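PDB 3C38: autoinducer 2 sensor kinase/phosphatase LuxQ from Vibrio cholerae, which senses autoinducer 2 through LuxP, acting as a histidine kinase at low cell density and as a phosphatase at high density in a quorum-sensing phosphorelay. Local coordinates for residues Asn179-Val184 / Tyr203-Ala208. Numbering follows the deposited sequence.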
# COMPACT_ATOMS: atom_id res chain seq x y z
N ASN A 179 2.96 -16.81 12.00
CA ASN A 179 3.47 -16.45 10.69
C ASN A 179 2.30 -16.07 9.79
O ASN A 179 1.17 -16.55 9.97
CB ASN A 179 4.22 -17.62 10.05
CG ASN A 179 5.70 -17.63 10.38
OD1 ASN A 179 6.42 -16.65 10.15
ND2 ASN A 179 6.18 -18.74 10.90
N LEU A 180 2.59 -15.21 8.83
CA LEU A 180 1.60 -14.78 7.86
C LEU A 180 2.18 -14.84 6.45
O LEU A 180 3.39 -14.73 6.24
CB LEU A 180 1.13 -13.35 8.14
CG LEU A 180 0.42 -13.00 9.44
CD1 LEU A 180 0.19 -11.49 9.45
CD2 LEU A 180 -0.91 -13.75 9.58
N VAL A 181 1.29 -15.01 5.48
CA VAL A 181 1.66 -15.03 4.07
C VAL A 181 0.61 -14.23 3.32
O VAL A 181 -0.59 -14.55 3.37
CB VAL A 181 1.66 -16.46 3.49
CG1 VAL A 181 2.04 -16.39 2.02
CG2 VAL A 181 2.62 -17.37 4.27
N LEU A 182 1.04 -13.18 2.63
CA LEU A 182 0.11 -12.37 1.86
C LEU A 182 0.23 -12.89 0.44
O LEU A 182 1.31 -12.92 -0.14
CB LEU A 182 0.47 -10.88 1.92
CG LEU A 182 -0.38 -9.95 1.05
CD1 LEU A 182 -1.85 -10.09 1.42
CD2 LEU A 182 0.07 -8.50 1.23
N ALA A 183 -0.90 -13.31 -0.13
CA ALA A 183 -0.87 -13.85 -1.47
C ALA A 183 -2.05 -13.45 -2.33
O ALA A 183 -3.05 -12.94 -1.84
CB ALA A 183 -0.79 -15.38 -1.40
N VAL A 184 -1.89 -13.69 -3.63
CA VAL A 184 -2.91 -13.43 -4.63
C VAL A 184 -3.12 -14.78 -5.30
O VAL A 184 -2.28 -15.23 -6.08
CB VAL A 184 -2.43 -12.42 -5.71
CG1 VAL A 184 -3.48 -12.28 -6.80
CG2 VAL A 184 -2.15 -11.06 -5.08
N TYR A 203 3.46 -25.07 1.25
CA TYR A 203 2.41 -25.77 1.99
C TYR A 203 1.35 -24.78 2.47
O TYR A 203 0.15 -24.99 2.29
CB TYR A 203 3.00 -26.49 3.20
CG TYR A 203 1.98 -26.79 4.28
CD1 TYR A 203 0.98 -27.76 4.08
CD2 TYR A 203 1.97 -26.07 5.48
CE1 TYR A 203 0.01 -27.99 5.06
CE2 TYR A 203 1.00 -26.30 6.46
CZ TYR A 203 0.03 -27.25 6.25
OH TYR A 203 -0.94 -27.46 7.21
N VAL A 204 1.81 -23.71 3.11
CA VAL A 204 0.93 -22.67 3.61
C VAL A 204 0.04 -22.10 2.49
O VAL A 204 -1.16 -21.96 2.70
CB VAL A 204 1.74 -21.52 4.22
CG1 VAL A 204 0.81 -20.46 4.76
CG2 VAL A 204 2.66 -22.06 5.32
N VAL A 205 0.59 -21.78 1.32
CA VAL A 205 -0.29 -21.22 0.29
C VAL A 205 -1.25 -22.21 -0.33
O VAL A 205 -2.38 -21.84 -0.64
CB VAL A 205 0.40 -20.49 -0.93
CG1 VAL A 205 1.02 -19.19 -0.47
CG2 VAL A 205 1.39 -21.38 -1.62
N HIS A 206 -0.85 -23.46 -0.52
CA HIS A 206 -1.81 -24.37 -1.11
C HIS A 206 -2.57 -25.14 -0.05
O HIS A 206 -3.17 -26.16 -0.35
CB HIS A 206 -1.14 -25.36 -2.05
CG HIS A 206 -0.35 -24.72 -3.15
ND1 HIS A 206 0.99 -24.43 -3.03
CD2 HIS A 206 -0.71 -24.33 -4.39
CE1 HIS A 206 1.43 -23.91 -4.16
NE2 HIS A 206 0.42 -23.83 -5.00
N SER A 207 -2.54 -24.65 1.18
CA SER A 207 -3.24 -25.33 2.26
C SER A 207 -4.74 -25.08 2.25
O SER A 207 -5.22 -24.12 1.65
CB SER A 207 -2.67 -24.90 3.61
OG SER A 207 -2.77 -23.49 3.77
N ALA A 208 -5.49 -25.97 2.91
CA ALA A 208 -6.93 -25.82 2.99
C ALA A 208 -7.19 -25.03 4.28
O ALA A 208 -6.62 -25.33 5.33
CB ALA A 208 -7.61 -27.18 3.05
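Val181, on the strand 179-184, meets Val204 and Val205 at the end of the short helix 201-205, and its two methyl branches divide the work between them. CG2 reaches CG1 of Val204 at 3.6 Å, the tightest approach of the contact, while CG1 rests 3.9 Å from CG1 of Val205. A chi1 of 179° sets CG1 of Val181 beside the carbonyl carbon, where it meets Val205, and CG2 beside the backbone nitrogen, where it meets Val204. The side chain runs at a slant to that of Val204 but nearly perpendicular to that of Val205. Two residues along the strand, on the same face, Ala183 adds a looser touch, its CB lying 4.3 Å from CG1 of Val205. That one methyl group of Val205 thus serves both strand residues. The junction is wholly apolar: four small, buried side chains carry it by van der Waals packing. The CA atoms of Val181 and Val205, the nearest such pair between the segments, stand 7.5 Å apart, leaving room for methyl groups to interpose.

Polar bonding lies elsewhere. The strand's backbone bonds go to its sheet neighbours, Val181 to Tyr235 and Leu182 to Leu189 and Val190. Past the helix end, Ser207 N makes a weak hydrogen bond to the carbonyl O of Val204.

Alternation sorts the strand residues: Val181 and Ala183 point toward the helix, Leu180 and Leu182 away from it, with Leu180 packing on helix 165-174. Val204 also touches Ile237 of strand 228-239, and Val205 touches Pro188.

The example illustrates how a short helix is laid on a beta-sheet through valine methyls, with an alanine beside them. Helix 201-205 lies against one face of a four-stranded antiparallel sheet and helix 165-174 against the other, in a periplasmic sensor domain of the Cache clan.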